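Local coordinates for hypothetical protein (Parabacteroides merdae, PDB 4OO3), which is of unproven function but probably acts as an NAD(P)-dependent oxidoreductase with a Rossmann-fold nucleotide-binding domain, at residues I243-A248 and K426-T431; Q173-P178 and K295-K300. All blocks are in the same frame, centred on the assembly; numbering follows the deposited sequence.

Interaction 1. Residues I243-A248 and K426-T431; sequences IELIDA and KYYTTT
I243 and T429 mark the closest backbone approach, 7.2 Å between their CA atoms, where the axes of segments 243-248 and 426-431, part of strand 243-255 and helix 419-439, approach to 9.4 Å and run 24° from parallel. No hydrogen bond joins the two segments; about 210 Å² is buried, chiefly by I243, L245, Y428 and T429. The CG2 methyl of I243, anti to the backbone N, fits into the angle between two helix side chains. It meets the Y428 ring at its edge, in the ring plane, 4.0 Å from CE2, and lies 3.8 Å from T429 OG1, while CD1 of the same isoleucine flanks that oxygen at 4.0 Å. T429 OG1 sits against these methyls with its hydrogen bond already made, to the carbonyl of A425 one turn back. L245 divides its branches: CD1 comes obliquely to Y428 CE2 at 4.2 Å, and CD2 rests 3.7 Å from the main-chain O of T429. Y428, whose CG is anti to its own N (chi1 174°), is thereby extended from the helix toward the strand, where Y239 stacks on it and F128 also touches it. Cutting I243 back to an alanine removes everything beyond CB, and would probably leave the T429 hydroxyl without these methyl neighbours and a gap between strand and helix. Farther along, I246 and D247 both pair with V291 in a classic beta bulge. On another side of the helix, K426 and Y427 reach D147 by a salt bridge and a hydrogen bond. This is alpha/beta packing of the C-terminal helix against the outermost strand of the mixed sheet, within the putative oxidoreductase C-terminal domain.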
ATOM      1  N   ILE A 243      -2.234 -20.609   0.281  1.00 36.39           N
ATOM      2  CA  ILE A 243      -0.940 -19.971   0.074  1.00 36.69           C
ATOM      3  C   ILE A 243       0.192 -20.936   0.378  1.00 36.35           C
ATOM      4  O   ILE A 243       0.272 -21.488   1.470  1.00 36.90           O
ATOM      5  CB  ILE A 243      -0.759 -18.715   0.958  1.00 36.46           C
ATOM      6  CG1 ILE A 243      -1.872 -17.693   0.702  1.00 38.24           C
ATOM      7  CG2 ILE A 243       0.603 -18.079   0.719  1.00 34.59           C
ATOM      8  CD1 ILE A 243      -1.852 -17.072  -0.683  1.00 40.09           C
ATOM      9  N   GLU A 244       1.069 -21.108  -0.603  1.00 36.79           N
ATOM     10  CA  GLU A 244       2.285 -21.886  -0.454  1.00 39.31           C
ATOM     11  C   GLU A 244       3.440 -21.020  -0.927  1.00 39.99           C
ATOM     12  O   GLU A 244       3.470 -20.606  -2.087  1.00 38.38           O
ATOM     13  CB  GLU A 244       2.209 -23.158  -1.308  1.00 39.49           C
ATOM     14  CG  GLU A 244       3.385 -24.114  -1.126  1.00 42.18           C
ATOM     15  CD  GLU A 244       3.455 -25.207  -2.189  1.00 42.64           C
ATOM     16  OE1 GLU A 244       2.501 -25.376  -2.978  1.00 40.96           O
ATOM     17  OE2 GLU A 244       4.485 -25.905  -2.237  1.00 45.97           O
ATOM     18  N   LEU A 245       4.396 -20.745  -0.047  1.00 42.33           N
ATOM     19  CA  LEU A 245       5.572 -19.991  -0.470  1.00 42.66           C
ATOM     20  C   LEU A 245       6.541 -20.912  -1.171  1.00 44.43           C
ATOM     21  O   LEU A 245       6.777 -22.033  -0.728  1.00 46.74           O
ATOM     22  CB  LEU A 245       6.260 -19.282   0.697  1.00 43.95           C
ATOM     23  CG  LEU A 245       5.579 -17.967   1.066  1.00 44.58           C
ATOM     24  CD1 LEU A 245       4.492 -18.194   2.105  1.00 44.94           C
ATOM     25  CD2 LEU A 245       6.602 -16.965   1.559  1.00 46.70           C
ATOM     26  N   ILE A 246       7.100 -20.415  -2.267  1.00 41.78           N
ATOM     27  CA  ILE A 246       7.995 -21.179  -3.105  1.00 41.45           C
ATOM     28  C   ILE A 246       9.424 -20.665  -2.946  1.00 42.28           C
ATOM     29  O   ILE A 246      10.336 -21.448  -2.709  1.00 43.35           O
ATOM     30  CB  ILE A 246       7.553 -21.083  -4.577  1.00 40.48           C
ATOM     31  CG1 ILE A 246       6.112 -21.588  -4.733  1.00 40.71           C
ATOM     32  CG2 ILE A 246       8.506 -21.842  -5.486  1.00 42.62           C
ATOM     33  CD1 ILE A 246       5.888 -23.023  -4.305  1.00 41.88           C
ATOM     34  N   ASP A 247       9.623 -19.356  -3.068  1.00 39.74           N
ATOM     35  CA  ASP A 247      10.964 -18.790  -2.967  1.00 39.59           C
ATOM     36  C   ASP A 247      10.916 -17.348  -2.490  1.00 39.49           C
ATOM     37  O   ASP A 247       9.918 -16.649  -2.695  1.00 38.99           O
ATOM     38  CB  ASP A 247      11.669 -18.864  -4.320  1.00 39.53           C
ATOM     39  CG  ASP A 247      13.164 -18.604  -4.224  1.00 41.48           C
ATOM     40  OD1 ASP A 247      13.764 -18.856  -3.157  1.00 40.21           O
ATOM     41  OD2 ASP A 247      13.747 -18.152  -5.230  1.00 43.61           O
ATOM     42  N   ALA A 248      11.997 -16.909  -1.851  1.00 37.16           N
ATOM     43  CA  ALA A 248      12.084 -15.545  -1.367  1.00 35.94           C
ATOM     44  C   ALA A 248      13.528 -15.107  -1.214  1.00 36.60           C
ATOM     45  O   ALA A 248      14.380 -15.894  -0.802  1.00 39.24           O
ATOM     46  CB  ALA A 248      11.342 -15.412  -0.042  1.00 37.56           C
ATOM     47  N   LYS A 426      -2.645 -11.770   3.016  1.00 28.31           N
ATOM     48  CA  LYS A 426      -1.644 -10.868   2.488  1.00 27.06           C
ATOM     49  C   LYS A 426      -0.438 -10.825   3.410  1.00 26.61           C
ATOM     50  O   LYS A 426       0.696 -11.031   2.967  1.00 26.65           O
ATOM     51  CB  LYS A 426      -2.253  -9.472   2.376  1.00 26.78           C
ATOM     52  CG  LYS A 426      -1.384  -8.425   1.714  1.00 27.71           C
ATOM     53  CD  LYS A 426      -1.571  -7.051   2.345  1.00 29.60           C
ATOM     54  CE  LYS A 426      -3.021  -6.626   2.426  1.00 29.98           C
ATOM     55  NZ  LYS A 426      -3.224  -5.345   3.133  1.00 27.55           N
ATOM     56  N   TYR A 427      -0.692 -10.540   4.686  1.00 25.54           N
ATOM     57  CA  TYR A 427       0.370 -10.429   5.683  1.00 26.81           C
ATOM     58  C   TYR A 427       1.015 -11.776   6.005  1.00 28.29           C
ATOM     59  O   TYR A 427       2.207 -11.828   6.328  1.00 29.37           O
ATOM     60  CB  TYR A 427      -0.136  -9.738   6.961  1.00 26.39           C
ATOM     61  CG  TYR A 427      -0.347  -8.263   6.766  1.00 25.18           C
ATOM     62  CD1 TYR A 427       0.730  -7.427   6.516  1.00 26.66           C
ATOM     63  CD2 TYR A 427      -1.622  -7.702   6.812  1.00 24.76           C
ATOM     64  CE1 TYR A 427       0.548  -6.075   6.307  1.00 26.58           C
ATOM     65  CE2 TYR A 427      -1.814  -6.352   6.611  1.00 24.17           C
ATOM     66  CZ  TYR A 427      -0.721  -5.546   6.357  1.00 24.98           C
ATOM     67  OH  TYR A 427      -0.885  -4.200   6.165  1.00 23.02           O
ATOM     68  N   TYR A 428       0.249 -12.861   5.910  1.00 28.81           N
ATOM     69  CA  TYR A 428       0.840 -14.195   6.011  1.00 29.56           C
ATOM     70  C   TYR A 428       1.880 -14.376   4.910  1.00 30.27           C
ATOM     71  O   TYR A 428       2.989 -14.853   5.163  1.00 30.65           O
ATOM     72  CB  TYR A 428      -0.217 -15.298   5.898  1.00 30.36           C
ATOM     73  CG  TYR A 428       0.392 -16.686   5.853  1.00 31.63           C
ATOM     74  CD1 TYR A 428       0.816 -17.317   7.014  1.00 33.64           C
ATOM     75  CD2 TYR A 428       0.565 -17.351   4.649  1.00 33.81           C
ATOM     76  CE1 TYR A 428       1.383 -18.581   6.983  1.00 35.34           C
ATOM     77  CE2 TYR A 428       1.132 -18.619   4.604  1.00 35.96           C
ATOM     78  CZ  TYR A 428       1.540 -19.227   5.774  1.00 37.22           C
ATOM     79  OH  TYR A 428       2.109 -20.481   5.727  1.00 41.40           O
ATOM     80  N   THR A 429       1.518 -13.986   3.688  1.00 30.04           N
ATOM     81  CA  THR A 429       2.424 -14.094   2.547  1.00 30.23           C
ATOM     82  C   THR A 429       3.724 -13.315   2.787  1.00 30.29           C
ATOM     83  O   THR A 429       4.815 -13.872   2.642  1.00 33.13           O
ATOM     84  CB  THR A 429       1.747 -13.633   1.233  1.00 29.95           C
ATOM     85  OG1 THR A 429       0.476 -14.292   1.083  1.00 30.34           O
ATOM     86  CG2 THR A 429       2.614 -13.966   0.031  1.00 29.03           C
ATOM     87  N   THR A 430       3.620 -12.048   3.186  1.00 28.99           N
ATOM     88  CA  THR A 430       4.817 -11.213   3.331  1.00 27.83           C
ATOM     89  C   THR A 430       5.724 -11.635   4.482  1.00 29.39           C
ATOM     90  O   THR A 430       6.940 -11.733   4.302  1.00 28.99           O
ATOM     91  CB  THR A 430       4.484  -9.730   3.504  1.00 25.96           C
ATOM     92  OG1 THR A 430       3.620  -9.552   4.629  1.00 27.93           O
ATOM     93  CG2 THR A 430       3.814  -9.179   2.241  1.00 25.84           C
ATOM     94  N   THR A 431       5.149 -11.873   5.658  1.00 29.73           N
ATOM     95  CA  THR A 431       5.960 -12.242   6.828  1.00 31.41           C
ATOM     96  C   THR A 431       6.593 -13.637   6.695  1.00 33.19           C
ATOM     97  O   THR A 431       7.714 -13.854   7.151  1.00 33.99           O
ATOM     98  CB  THR A 431       5.153 -12.144   8.131  1.00 31.89           C
ATOM     99  OG1 THR A 431       3.981 -12.964   8.043  1.00 32.26           O
ATOM    100  CG2 THR A 431       4.750 -10.700   8.395  1.00 31.71           C
TER

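Interaction 2. Residues Q173-P178 and K295-K300; sequences QLKGSP and KGVTAK
K175 and T298 share the one direct hydrogen bond between the segments: T298 N gives its proton to K175 O at 2.8 Å, nearly straight at 168° and in the carbonyl plane. V297 adds a CA-H...O contact to the same oxygen, with CA 3.5 Å away. Water extends the polar link. One molecule donates to K295 O and is held weakly by K175 NZ; another lies 2.7 Å from T298 OG1 and close to the carbonyl oxygens of G176 and G296. Packing is mostly of side chains against backbone. K175 CB lies 3.5 Å from G296 O, and V297 CG1, anti to its backbone N, lies against L174 O at 3.6 Å. Within the loop, L174 O accepts Q173 NE2 on a lone pair at 2.8 Å, while Q173 OE1 bonds to Y170. T298 CG2 sits 3.5 Å from S177 O, and its OG1 lies against S177 CA at 3.4 Å. K295 and G296 have dihedrals close to a type I' turn of the hairpin joining strands 282-294 and 297-306. The chemistry implies a loop joined to this hairpin by one main-chain bond and bridging waters, with V297, T298 and the K175 chain packing on backbone around them.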
ATOM      1  N   GLN A 173      -7.656 -17.856 -16.125  1.00 37.54           N
ATOM      2  CA  GLN A 173      -6.402 -17.511 -15.452  1.00 38.08           C
ATOM      3  C   GLN A 173      -5.451 -18.714 -15.484  1.00 35.76           C
ATOM      4  O   GLN A 173      -5.781 -19.794 -14.986  1.00 34.18           O
ATOM      5  CB  GLN A 173      -6.659 -17.075 -14.000  1.00 37.91           C
ATOM      6  CG  GLN A 173      -5.404 -16.864 -13.152  1.00 36.46           C
ATOM      7  CD  GLN A 173      -4.525 -15.737 -13.660  1.00 34.50           C
ATOM      8  OE1 GLN A 173      -4.980 -14.605 -13.784  1.00 33.24           O
ATOM      9  NE2 GLN A 173      -3.253 -16.040 -13.949  1.00 34.59           N
ATOM     10  N   LEU A 174      -4.272 -18.528 -16.063  1.00 34.11           N
ATOM     11  CA  LEU A 174      -3.296 -19.606 -16.094  1.00 33.55           C
ATOM     12  C   LEU A 174      -2.641 -19.746 -14.730  1.00 32.83           C
ATOM     13  O   LEU A 174      -2.610 -18.794 -13.948  1.00 31.11           O
ATOM     14  CB  LEU A 174      -2.259 -19.359 -17.187  1.00 35.05           C
ATOM     15  CG  LEU A 174      -2.840 -19.261 -18.599  1.00 34.69           C
ATOM     16  CD1 LEU A 174      -1.736 -19.120 -19.630  1.00 35.20           C
ATOM     17  CD2 LEU A 174      -3.703 -20.471 -18.910  1.00 36.51           C
ATOM     18  N   LYS A 175      -2.137 -20.940 -14.444  1.00 34.31           N
ATOM     19  CA  LYS A 175      -1.511 -21.247 -13.154  1.00 36.09           C
ATOM     20  C   LYS A 175      -0.018 -20.942 -13.176  1.00 36.43           C
ATOM     21  O   LYS A 175       0.563 -20.572 -12.156  1.00 34.94           O
ATOM     22  CB  LYS A 175      -1.687 -22.727 -12.803  1.00 38.29           C
ATOM     23  CG  LYS A 175      -3.105 -23.262 -12.937  1.00 42.37           C
ATOM     24  CD  LYS A 175      -3.933 -23.132 -11.678  1.00 42.31           C
ATOM     25  CE  LYS A 175      -5.149 -24.035 -11.773  1.00 45.57           C
ATOM     26  NZ  LYS A 175      -6.348 -23.384 -11.191  1.00 47.73           N
ATOM     27  N   GLY A 176       0.612 -21.140 -14.329  1.00 36.80           N
ATOM     28  CA  GLY A 176       2.041 -20.935 -14.449  1.00 37.79           C
ATOM     29  C   GLY A 176       2.793 -21.888 -13.540  1.00 41.10           C
ATOM     30  O   GLY A 176       2.258 -22.918 -13.116  1.00 44.06           O
ATOM     31  N   SER A 177       4.031 -21.536 -13.224  1.00 40.80           N
ATOM     32  CA  SER A 177       4.882 -22.390 -12.409  1.00 42.78           C
ATOM     33  C   SER A 177       6.007 -21.555 -11.805  1.00 43.49           C
ATOM     34  O   SER A 177       6.286 -20.462 -12.288  1.00 42.57           O
ATOM     35  CB  SER A 177       5.461 -23.505 -13.277  1.00 43.15           C
ATOM     36  OG  SER A 177       6.159 -22.948 -14.373  1.00 42.51           O
ATOM     37  N   PRO A 178       6.662 -22.065 -10.748  1.00 45.12           N
ATOM     38  CA  PRO A 178       7.802 -21.355 -10.174  1.00 47.33           C
ATOM     39  C   PRO A 178       8.799 -20.861 -11.224  1.00 49.05           C
ATOM     40  O   PRO A 178       9.320 -19.755 -11.104  1.00 47.19           O
ATOM     41  CB  PRO A 178       8.443 -22.414  -9.283  1.00 48.78           C
ATOM     42  CG  PRO A 178       7.302 -23.266  -8.855  1.00 47.72           C
ATOM     43  CD  PRO A 178       6.400 -23.336 -10.049  1.00 46.26           C
ATOM     44  N   LYS A 295      -3.861 -20.263  -4.495  1.00 36.53           N
ATOM     45  CA  LYS A 295      -4.866 -21.141  -5.091  1.00 38.37           C
ATOM     46  C   LYS A 295      -4.361 -21.774  -6.381  1.00 38.75           C
ATOM     47  O   LYS A 295      -5.051 -21.762  -7.401  1.00 39.34           O
ATOM     48  CB  LYS A 295      -6.178 -20.388  -5.341  1.00 37.95           C
ATOM     49  CG  LYS A 295      -6.652 -19.612  -4.127  1.00 41.30           C
ATOM     50  CD  LYS A 295      -8.147 -19.712  -3.898  1.00 45.87           C
ATOM     51  CE  LYS A 295      -8.933 -18.865  -4.875  1.00 47.05           C
ATOM     52  NZ  LYS A 295     -10.219 -19.528  -5.218  1.00 49.79           N
ATOM     53  N   GLY A 296      -3.145 -22.311  -6.328  1.00 38.68           N
ATOM     54  CA  GLY A 296      -2.563 -23.042  -7.456  1.00 39.44           C
ATOM     55  C   GLY A 296      -1.850 -22.171  -8.474  1.00 39.40           C
ATOM     56  O   GLY A 296      -1.147 -22.693  -9.334  1.00 40.26           O
ATOM     57  N   VAL A 297      -2.020 -20.849  -8.376  1.00 37.06           N
ATOM     58  CA  VAL A 297      -1.446 -19.903  -9.336  1.00 34.81           C
ATOM     59  C   VAL A 297      -0.128 -19.365  -8.800  1.00 33.63           C
ATOM     60  O   VAL A 297      -0.092 -18.809  -7.709  1.00 34.84           O
ATOM     61  CB  VAL A 297      -2.400 -18.713  -9.591  1.00 33.32           C
ATOM     62  CG1 VAL A 297      -1.795 -17.744 -10.600  1.00 32.07           C
ATOM     63  CG2 VAL A 297      -3.751 -19.212 -10.069  1.00 34.01           C
ATOM     64  N   THR A 298       0.949 -19.523  -9.565  1.00 34.35           N
ATOM     65  CA  THR A 298       2.247 -19.005  -9.159  1.00 35.66           C
ATOM     66  C   THR A 298       2.328 -17.498  -9.431  1.00 35.57           C
ATOM     67  O   THR A 298       2.180 -17.051 -10.571  1.00 33.42           O
ATOM     68  CB  THR A 298       3.405 -19.718  -9.883  1.00 37.49           C
ATOM     69  OG1 THR A 298       3.371 -21.121  -9.591  1.00 38.14           O
ATOM     70  CG2 THR A 298       4.740 -19.154  -9.434  1.00 38.29           C
ATOM     71  N   ALA A 299       2.549 -16.729  -8.368  1.00 35.26           N
ATOM     72  CA  ALA A 299       2.722 -15.294  -8.460  1.00 34.19           C
ATOM     73  C   ALA A 299       4.145 -14.930  -8.057  1.00 33.95           C
ATOM     74  O   ALA A 299       4.773 -15.638  -7.273  1.00 35.46           O
ATOM     75  CB  ALA A 299       1.717 -14.587  -7.565  1.00 33.34           C
ATOM     76  N   LYS A 300       4.650 -13.831  -8.606  1.00 33.95           N
ATOM     77  CA  LYS A 300       5.971 -13.321  -8.251  1.00 36.88           C
ATOM     78  C   LYS A 300       5.860 -11.825  -8.002  1.00 35.61           C
ATOM     79  O   LYS A 300       5.393 -11.088  -8.865  1.00 35.86           O
ATOM     80  CB  LYS A 300       6.966 -13.593  -9.380  1.00 40.73           C
ATOM     81  CG  LYS A 300       8.253 -12.761  -9.352  1.00 45.32           C
ATOM     82  CD  LYS A 300       9.498 -13.600  -9.110  1.00 48.92           C
ATOM     83  CE  LYS A 300      10.781 -12.807  -9.313  1.00 55.34           C
ATOM     84  NZ  LYS A 300      10.935 -12.325 -10.713  1.00 62.56           N
TER
HETATM   85  O   HOH W   1      -7.126 -20.910  -9.011  1.00 39.32           O
HETATM   86  O   HOH W   2       1.369 -22.812 -10.401  1.00 35.44           O

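Interactions 1 and 2 both reach the mixed sheet, their centres 13 Å apart, and they meet where I246 CG2 packs on P178 CB at 3.8 Å. Interaction 1 lies deeper, partly buried between a helix and the outermost strand 243-255, and relies on methyl and ring contacts. Interaction 2 is a surface contact at the start of strand 297-306, where one main-chain hydrogen bond and two waters accompany side-chain packing on backbone. Strand 282-294 lies between these two strands and ties the sites together: V291 pairs with the bulge at I246 and D247 and also touches T298. The more polar chemistry of interaction 2 is consistent with its solvent-facing turn, although V297 and T298 are themselves buried.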